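Local coordinates for EAL domain protein (Vibrio cholerae serotype O1, PDB 6IJ2), which probably hydrolyses the cyclic dinucleotides c-di-GMP and cGAMP through its metal-dependent EAL phosphodiesterase domain, and here has the product 5'-pGpG bound, at residues 131-145 against 164-176. The protein carries 1 engineered substitution. Sequence-based numbering, arbitrary orientation.
Sequences EAERVEDVNHIKRIV and YSGLNLLADFQTN. With CA (calcium ion), chain K.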
ATOM      1  N   GLU A 131       3.457   9.768  -0.743  1.00 45.88           N
ATOM      2  CA  GLU A 131       3.503   9.664  -2.194  1.00 42.67           C
ATOM      3  C   GLU A 131       2.408  10.512  -2.835  1.00 41.45           C
ATOM      4  O   GLU A 131       1.316  10.675  -2.285  1.00 43.98           O
ATOM      5  CB  GLU A 131       3.349   8.204  -2.616  1.00 46.22           C
ATOM      6  CG  GLU A 131       4.233   7.231  -1.845  1.00 43.85           C
ATOM      7  CD  GLU A 131       3.543   6.635  -0.616  1.00 51.29           C
ATOM      8  OE1 GLU A 131       2.967   7.405   0.183  1.00 45.75           O
ATOM      9  OE2 GLU A 131       3.573   5.391  -0.454  1.00 46.49           O
ATOM     10  N   ALA A 132       2.713  11.054  -4.018  1.00 42.39           N
ATOM     11  CA  ALA A 132       1.730  11.843  -4.748  1.00 52.92           C
ATOM     12  C   ALA A 132       0.803  10.968  -5.576  1.00 61.14           C
ATOM     13  O   ALA A 132      -0.364  11.325  -5.778  1.00 71.89           O
ATOM     14  CB  ALA A 132       2.435  12.851  -5.654  1.00 55.95           C
ATOM     15  N   GLU A 133       1.301   9.839  -6.068  1.00 59.84           N
ATOM     16  CA  GLU A 133       0.497   8.890  -6.825  1.00 59.91           C
ATOM     17  C   GLU A 133       1.159   7.521  -6.710  1.00 58.27           C
ATOM     18  O   GLU A 133       2.121   7.341  -5.954  1.00 52.26           O
ATOM     19  CB  GLU A 133       0.333   9.342  -8.284  1.00 67.83           C
ATOM     20  CG  GLU A 133       1.546   9.086  -9.163  1.00 76.90           C
ATOM     21  CD  GLU A 133       2.331  10.345  -9.462  1.00 87.99           C
ATOM     22  OE1 GLU A 133       1.790  11.234 -10.152  1.00 92.17           O
ATOM     23  OE2 GLU A 133       3.486  10.446  -8.999  1.00 92.88           O
ATOM     24  N   ARG A 134       0.632   6.551  -7.455  1.00 53.90           N
ATOM     25  CA  ARG A 134       1.211   5.215  -7.474  1.00 56.52           C
ATOM     26  C   ARG A 134       2.676   5.273  -7.888  1.00 55.90           C
ATOM     27  O   ARG A 134       3.034   5.926  -8.873  1.00 55.52           O
ATOM     28  CB  ARG A 134       0.432   4.310  -8.430  1.00 54.31           C
ATOM     29  CG  ARG A 134      -1.037   4.170  -8.098  1.00 69.33           C
ATOM     30  CD  ARG A 134      -1.826   3.657  -9.305  1.00 77.50           C
ATOM     31  NE  ARG A 134      -1.614   2.236  -9.564  1.00 87.19           N
ATOM     32  CZ  ARG A 134      -2.137   1.582 -10.599  1.00 96.07           C
ATOM     33  NH1 ARG A 134      -2.894   2.227 -11.477  1.00100.97           N
ATOM     34  NH2 ARG A 134      -1.900   0.286 -10.758  1.00 96.70           N
ATOM     35  N   VAL A 135       3.517   4.573  -7.132  1.00 55.46           N
ATOM     36  CA  VAL A 135       4.960   4.587  -7.327  1.00 60.72           C
ATOM     37  C   VAL A 135       5.310   3.421  -8.247  1.00 62.77           C
ATOM     38  O   VAL A 135       5.478   2.286  -7.801  1.00 61.31           O
ATOM     39  CB  VAL A 135       5.707   4.500  -5.994  1.00 56.51           C
ATOM     40  CG1 VAL A 135       7.206   4.612  -6.216  1.00 55.14           C
ATOM     41  CG2 VAL A 135       5.210   5.580  -5.041  1.00 52.10           C
ATOM     42  N   GLU A 136       5.415   3.705  -9.545  1.00 62.01           N
ATOM     43  CA  GLU A 136       5.913   2.696 -10.471  1.00 74.61           C
ATOM     44  C   GLU A 136       7.438   2.682 -10.481  1.00 73.24           C
ATOM     45  O   GLU A 136       8.058   1.618 -10.379  1.00 70.90           O
ATOM     46  CB  GLU A 136       5.357   2.943 -11.876  1.00 83.27           C
ATOM     47  CG  GLU A 136       3.840   2.836 -11.971  1.00 90.63           C
ATOM     48  CD  GLU A 136       3.308   3.079 -13.378  1.00 99.30           C
ATOM     49  OE1 GLU A 136       4.100   3.462 -14.268  1.00102.73           O
ATOM     50  OE2 GLU A 136       2.092   2.885 -13.592  1.00100.83           O
ATOM     51  N   ASP A 137       8.055   3.857 -10.600  1.00 70.21           N
ATOM     52  CA  ASP A 137       9.507   4.007 -10.509  1.00 69.71           C
ATOM     53  C   ASP A 137       9.823   4.581  -9.131  1.00 64.76           C
ATOM     54  O   ASP A 137       9.642   5.775  -8.883  1.00 58.20           O
ATOM     55  CB  ASP A 137      10.040   4.895 -11.629  1.00 75.03           C
ATOM     56  CG  ASP A 137      11.558   4.938 -11.669  1.00 77.75           C
ATOM     57  OD1 ASP A 137      12.197   4.317 -10.798  1.00 73.79           O
ATOM     58  OD2 ASP A 137      12.114   5.590 -12.578  1.00 78.78           O
ATOM     59  N   VAL A 138      10.299   3.718  -8.231  1.00 61.46           N
ATOM     60  CA  VAL A 138      10.611   4.129  -6.869  1.00 55.56           C
ATOM     61  C   VAL A 138      11.845   5.013  -6.787  1.00 53.58           C
ATOM     62  O   VAL A 138      12.081   5.630  -5.744  1.00 49.03           O
ATOM     63  CB  VAL A 138      10.777   2.870  -5.991  1.00 56.28           C
ATOM     64  CG1 VAL A 138      12.149   2.237  -6.213  1.00 57.92           C
ATOM     65  CG2 VAL A 138      10.521   3.181  -4.521  1.00 49.06           C
ATOM     66  N   ASN A 139      12.625   5.109  -7.867  1.00 54.25           N
ATOM     67  CA  ASN A 139      13.886   5.842  -7.812  1.00 64.69           C
ATOM     68  C   ASN A 139      13.684   7.326  -7.529  1.00 61.83           C
ATOM     69  O   ASN A 139      14.551   7.958  -6.918  1.00 50.63           O
ATOM     70  CB  ASN A 139      14.664   5.664  -9.116  1.00 76.41           C
ATOM     71  CG  ASN A 139      15.533   4.424  -9.109  1.00 83.51           C
ATOM     72  OD1 ASN A 139      15.771   3.825  -8.059  1.00 83.28           O
ATOM     73  ND2 ASN A 139      16.024   4.038 -10.283  1.00 87.08           N
ATOM     74  N   HIS A 140      12.563   7.903  -7.965  1.00 63.54           N
ATOM     75  CA  HIS A 140      12.358   9.334  -7.770  1.00 67.28           C
ATOM     76  C   HIS A 140      12.207   9.670  -6.290  1.00 59.75           C
ATOM     77  O   HIS A 140      12.909  10.542  -5.764  1.00 51.74           O
ATOM     78  CB  HIS A 140      11.136   9.802  -8.561  1.00 80.46           C
ATOM     79  CG  HIS A 140      10.988  11.290  -8.616  1.00 94.41           C
ATOM     80  ND1 HIS A 140      10.539  12.033  -7.544  1.00 96.37           N
ATOM     81  CD2 HIS A 140      11.236  12.174  -9.610  1.00101.15           C
ATOM     82  CE1 HIS A 140      10.516  13.311  -7.878  1.00 98.57           C
ATOM     83  NE2 HIS A 140      10.933  13.424  -9.126  1.00101.12           N
ATOM     84  N   ILE A 141      11.301   8.982  -5.598  1.00 55.28           N
ATOM     85  CA  ILE A 141      11.108   9.256  -4.179  1.00 53.48           C
ATOM     86  C   ILE A 141      12.299   8.752  -3.368  1.00 49.12           C
ATOM     87  O   ILE A 141      12.664   9.353  -2.349  1.00 46.33           O
ATOM     88  CB  ILE A 141       9.773   8.645  -3.711  1.00 53.29           C
ATOM     89  CG1 ILE A 141       9.469   9.035  -2.266  1.00 55.98           C
ATOM     90  CG2 ILE A 141       9.768   7.133  -3.891  1.00 53.29           C
ATOM     91  CD1 ILE A 141       8.173   9.798  -2.121  1.00 57.21           C
ATOM     92  N   LYS A 142      12.941   7.670  -3.818  1.00 44.74           N
ATOM     93  CA  LYS A 142      14.124   7.155  -3.132  1.00 42.37           C
ATOM     94  C   LYS A 142      15.281   8.146  -3.205  1.00 39.83           C
ATOM     95  O   LYS A 142      16.021   8.320  -2.230  1.00 42.35           O
ATOM     96  CB  LYS A 142      14.519   5.807  -3.737  1.00 39.23           C
ATOM     97  CG  LYS A 142      15.822   5.212  -3.227  1.00 42.75           C
ATOM     98  CD  LYS A 142      16.087   3.875  -3.917  1.00 45.20           C
ATOM     99  CE  LYS A 142      17.519   3.401  -3.709  1.00 49.70           C
ATOM    100  NZ  LYS A 142      17.795   3.037  -2.287  1.00 57.43           N
ATOM    101  N   ARG A 143      15.448   8.798  -4.362  1.00 42.10           N
ATOM    102  CA  ARG A 143      16.489   9.805  -4.544  1.00 47.06           C
ATOM    103  C   ARG A 143      16.375  10.917  -3.510  1.00 44.35           C
ATOM    104  O   ARG A 143      17.386  11.364  -2.950  1.00 44.89           O
ATOM    105  CB  ARG A 143      16.392  10.388  -5.957  1.00 54.57           C
ATOM    106  CG  ARG A 143      17.660  10.314  -6.780  1.00 70.94           C
ATOM    107  CD  ARG A 143      17.381  10.644  -8.244  1.00 78.36           C
ATOM    108  NE  ARG A 143      16.420   9.712  -8.832  1.00 82.82           N
ATOM    109  CZ  ARG A 143      16.072   9.695 -10.117  1.00 89.56           C
ATOM    110  NH1 ARG A 143      16.609  10.563 -10.965  1.00 94.95           N
ATOM    111  NH2 ARG A 143      15.189   8.806 -10.555  1.00 90.15           N
ATOM    112  N   ILE A 144      15.150  11.389  -3.261  1.00 45.26           N
ATOM    113  CA  ILE A 144      14.938  12.515  -2.356  1.00 44.31           C
ATOM    114  C   ILE A 144      15.239  12.109  -0.919  1.00 41.48           C
ATOM    115  O   ILE A 144      15.906  12.842  -0.174  1.00 41.02           O
ATOM    116  CB  ILE A 144      13.498  13.039  -2.499  1.00 49.47           C
ATOM    117  CG1 ILE A 144      13.213  13.438  -3.948  1.00 55.38           C
ATOM    118  CG2 ILE A 144      13.254  14.198  -1.548  1.00 48.83           C
ATOM    119  CD1 ILE A 144      11.735  13.586  -4.258  1.00 59.23           C
ATOM    120  N   VAL A 145      14.753  10.938  -0.508  1.00 39.06           N
ATOM    121  CA  VAL A 145      14.956  10.480   0.863  1.00 38.57           C
ATOM    122  C   VAL A 145      16.438  10.284   1.151  1.00 39.05           C
ATOM    123  O   VAL A 145      16.942  10.695   2.202  1.00 41.77           O
ATOM    124  CB  VAL A 145      14.155   9.190   1.111  1.00 37.06           C
ATOM    125  CG1 VAL A 145      14.480   8.605   2.481  1.00 32.16           C
ATOM    126  CG2 VAL A 145      12.668   9.460   0.978  1.00 37.46           C
ATOM    127  N   TYR A 164      -1.147   4.727  -0.604  1.00 39.64           N
ATOM    128  CA  TYR A 164      -0.284   3.983  -1.508  1.00 41.20           C
ATOM    129  C   TYR A 164       0.532   2.948  -0.734  1.00 43.74           C
ATOM    130  O   TYR A 164       0.665   3.021   0.484  1.00 41.50           O
ATOM    131  CB  TYR A 164       0.616   4.953  -2.271  1.00 40.13           C
ATOM    132  CG  TYR A 164      -0.210   5.932  -3.084  1.00 41.78           C
ATOM    133  CD1 TYR A 164      -0.864   5.517  -4.227  1.00 44.74           C
ATOM    134  CD2 TYR A 164      -0.362   7.259  -2.690  1.00 45.39           C
ATOM    135  CE1 TYR A 164      -1.635   6.393  -4.977  1.00 50.41           C
ATOM    136  CE2 TYR A 164      -1.135   8.150  -3.441  1.00 46.06           C
ATOM    137  CZ  TYR A 164      -1.769   7.706  -4.578  1.00 54.63           C
ATOM    138  OH  TYR A 164      -2.537   8.570  -5.336  1.00 59.39           O
ATOM    139  N   SER A 165       1.056   1.954  -1.458  1.00 36.62           N
ATOM    140  CA  SER A 165       1.702   0.805  -0.813  1.00 30.63           C
ATOM    141  C   SER A 165       2.993   1.232  -0.137  1.00 38.92           C
ATOM    142  O   SER A 165       3.954   1.614  -0.813  1.00 41.08           O
ATOM    143  CB  SER A 165       1.983  -0.301  -1.831  1.00 36.11           C
ATOM    144  OG  SER A 165       2.782  -1.323  -1.228  1.00 36.36           O
ATOM    145  N   GLY A 166       3.020   1.146   1.197  1.00 31.23           N
ATOM    146  CA  GLY A 166       4.240   1.424   1.934  1.00 34.28           C
ATOM    147  C   GLY A 166       5.272   0.326   1.802  1.00 31.82           C
ATOM    148  O   GLY A 166       6.474   0.593   1.856  1.00 35.57           O
ATOM    149  N   LEU A 167       4.829  -0.928   1.618  1.00 34.12           N
ATOM    150  CA  LEU A 167       5.805  -1.993   1.406  1.00 30.14           C
ATOM    151  C   LEU A 167       6.554  -1.790   0.103  1.00 28.91           C
ATOM    152  O   LEU A 167       7.735  -2.142   0.009  1.00 34.97           O
ATOM    153  CB  LEU A 167       5.128  -3.370   1.431  1.00 27.42           C
ATOM    154  CG  LEU A 167       4.703  -3.807   2.839  1.00 26.10           C
ATOM    155  CD1 LEU A 167       4.019  -5.178   2.789  1.00 37.04           C
ATOM    156  CD2 LEU A 167       5.899  -3.818   3.814  1.00 31.81           C
ATOM    157  N   ASN A 168       5.887  -1.219  -0.901  1.00 29.85           N
ATOM    158  CA  ASN A 168       6.543  -0.884  -2.159  1.00 37.27           C
ATOM    159  C   ASN A 168       7.737   0.037  -1.920  1.00 33.17           C
ATOM    160  O   ASN A 168       8.775  -0.078  -2.582  1.00 39.77           O
ATOM    161  CB  ASN A 168       5.518  -0.227  -3.085  1.00 33.11           C
ATOM    162  CG  ASN A 168       6.025  -0.021  -4.497  1.00 50.09           C
ATOM    163  OD1 ASN A 168       6.869  -0.764  -4.992  1.00 55.68           O
ATOM    164  ND2 ASN A 168       5.491   0.995  -5.162  1.00 58.40           N
ATOM    165  N   LEU A 169       7.605   0.957  -0.978  1.00 30.38           N
ATOM    166  CA  LEU A 169       8.711   1.862  -0.676  1.00 30.47           C
ATOM    167  C   LEU A 169       9.809   1.141   0.096  1.00 35.48           C
ATOM    168  O   LEU A 169      10.982   1.168  -0.302  1.00 34.22           O
ATOM    169  CB  LEU A 169       8.185   3.054   0.109  1.00 31.65           C
ATOM    170  CG  LEU A 169       7.142   3.890  -0.638  1.00 34.77           C
ATOM    171  CD1 LEU A 169       6.707   5.085   0.198  1.00 41.03           C
ATOM    172  CD2 LEU A 169       7.702   4.350  -1.972  1.00 37.07           C
ATOM    173  N   LEU A 170       9.437   0.469   1.193  1.00 31.20           N
ATOM    174  CA  LEU A 170      10.407  -0.155   2.094  1.00 28.26           C
ATOM    175  C   LEU A 170      11.270  -1.198   1.405  1.00 34.97           C
ATOM    176  O   LEU A 170      12.365  -1.497   1.898  1.00 34.65           O
ATOM    177  CB  LEU A 170       9.691  -0.822   3.265  1.00 30.00           C
ATOM    178  CG  LEU A 170       9.023   0.128   4.237  1.00 30.43           C
ATOM    179  CD1 LEU A 170       8.355  -0.658   5.342  1.00 41.23           C
ATOM    180  CD2 LEU A 170      10.099   1.029   4.793  1.00 39.85           C
ATOM    181  N   ALA A 171      10.793  -1.781   0.303  1.00 30.74           N
ATOM    182  CA  ALA A 171      11.587  -2.776  -0.414  1.00 32.40           C
ATOM    183  C   ALA A 171      12.847  -2.165  -1.009  1.00 35.81           C
ATOM    184  O   ALA A 171      13.861  -2.857  -1.161  1.00 41.18           O
ATOM    185  CB  ALA A 171      10.747  -3.441  -1.513  1.00 33.36           C
ATOM    186  N   ASP A 172      12.822  -0.874  -1.334  1.00 34.30           N
ATOM    187  CA  ASP A 172      13.938  -0.265  -2.040  1.00 37.91           C
ATOM    188  C   ASP A 172      14.694   0.791  -1.243  1.00 42.64           C
ATOM    189  O   ASP A 172      15.818   1.129  -1.625  1.00 42.69           O
ATOM    190  CB  ASP A 172      13.451   0.341  -3.364  1.00 37.28           C
ATOM    191  CG  ASP A 172      13.119  -0.724  -4.402  1.00 52.18           C
ATOM    192  OD1 ASP A 172      13.931  -1.662  -4.563  1.00 53.36           O
ATOM    193  OD2 ASP A 172      12.052  -0.635  -5.048  1.00 51.80           O
ATOM    194  N   PHE A 173      14.123   1.318  -0.162  1.00 38.35           N
ATOM    195  CA  PHE A 173      14.867   2.213   0.722  1.00 34.53           C
ATOM    196  C   PHE A 173      14.225   2.199   2.099  1.00 31.11           C
ATOM    197  O   PHE A 173      13.059   1.841   2.259  1.00 33.32           O
ATOM    198  CB  PHE A 173      14.926   3.648   0.177  1.00 33.96           C
ATOM    199  CG  PHE A 173      13.595   4.334   0.114  1.00 34.49           C
ATOM    200  CD1 PHE A 173      12.769   4.170  -0.997  1.00 36.38           C
ATOM    201  CD2 PHE A 173      13.168   5.150   1.148  1.00 32.86           C
ATOM    202  CE1 PHE A 173      11.550   4.808  -1.065  1.00 39.61           C
ATOM    203  CE2 PHE A 173      11.948   5.786   1.088  1.00 33.87           C
ATOM    204  CZ  PHE A 173      11.138   5.613  -0.024  1.00 31.95           C
ATOM    205  N   GLN A 174      14.989   2.617   3.105  1.00 30.57           N
ATOM    206  CA  GLN A 174      14.424   2.646   4.440  1.00 28.79           C
ATOM    207  C   GLN A 174      14.632   4.025   5.048  1.00 30.45           C
ATOM    208  O   GLN A 174      15.697   4.626   4.904  1.00 40.93           O
ATOM    209  CB  GLN A 174      15.031   1.561   5.325  1.00 32.28           C
ATOM    210  CG  GLN A 174      14.738   0.144   4.845  1.00 30.50           C
ATOM    211  CD  GLN A 174      15.616  -0.285   3.683  1.00 33.67           C
ATOM    212  OE1 GLN A 174      16.843  -0.151   3.737  1.00 38.65           O
ATOM    213  NE2 GLN A 174      14.994  -0.802   2.618  1.00 31.53           N
ATOM    214  N   THR A 175      13.588   4.527   5.692  1.00 32.22           N
ATOM    215  CA  THR A 175      13.658   5.764   6.452  1.00 29.83           C
ATOM    216  C   THR A 175      14.055   5.470   7.892  1.00 26.28           C
ATOM    217  O   THR A 175      14.139   4.315   8.318  1.00 30.88           O
ATOM    218  CB  THR A 175      12.305   6.463   6.401  1.00 29.25           C
ATOM    219  OG1 THR A 175      11.286   5.482   6.649  1.00 29.11           O
ATOM    220  CG2 THR A 175      12.073   7.039   5.007  1.00 34.41           C
ATOM    221  N   ASN A 176      14.319   6.545   8.648  1.00 26.07           N
ATOM    222  CA  ASN A 176      14.572   6.395  10.079  1.00 27.33           C
ATOM    223  C   ASN A 176      13.346   5.867  10.806  1.00 28.81           C
ATOM    224  O   ASN A 176      13.453   4.998  11.684  1.00 30.61           O
ATOM    225  CB  ASN A 176      14.975   7.738  10.678  1.00 32.45           C
ATOM    226  CG  ASN A 176      16.211   8.292  10.038  1.00 36.56           C
ATOM    227  OD1 ASN A 176      16.156   9.250   9.265  1.00 36.43           O
ATOM    228  ND2 ASN A 176      17.339   7.663  10.322  1.00 38.19           N
TER
HETATM  229 CA    CA K 603       0.782   4.349   2.272  1.00 57.13          CA
HETATM  230  O   HOH W   1       0.527   6.536   1.064  1.00 33.93           O
HETATM  231  O   HOH W   2       4.057   3.554  -2.690  1.00 34.16           O
HETATM  232  O   HOH W   3       3.143   4.662   2.222  1.00 34.49           O
HETATM  233  O   HOH W   4       2.718   3.005  -4.698  1.00 37.46           O
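Glu131 OE2 accepts from two waters; one of them also donates to Ser165 O at 2.7 Å, joining the two segments, while the other is a calcium ligand. OE1 accepts a hydrogen bond from a further calcium-bound water, which accepts from Tyr164 N. Tyr164 O binds the ion directly at 2.2 Å, with the backbone oxygens of Asp159 and Ser162, a site separate from that of Glu45 and Glu128. A bend at chi2 (92°) brings the Glu131 carboxylate beside Tyr164 CB and Leu169 CD1. The Tyr164 ring lies against the backbone of 133-134, Glu133 C sitting 3.5 Å above one face, and meets Tyr164 of the second subunit. Asn168 ND2 donates to Val135 O (2.9 Å), each partner lying in the other's plane. Val135, Val138 and Ile141 converge on Leu169 CD2. Phe173 continues this apolar row: Lys142 CA makes a CH-pi contact over its face, Val138 CG2 comes to its edge, and Val145 CG2 approaches Phe173 CE2 at 3.7 Å. The extended Lys142 chain turns only at chi4 (68°), delivering NZ to Asp172 O at 2.8 Å; NZ also forms a salt bridge with Glu146, whereas the Asp172 carboxylate pairs with Arg194 of the second subunit. In this TIM-barrel-like EAL domain, Glu131 is thus second-shell to that calcium ion, and its two oxygens, both accepting from calcium-bound waters, probably help hold those waters in place.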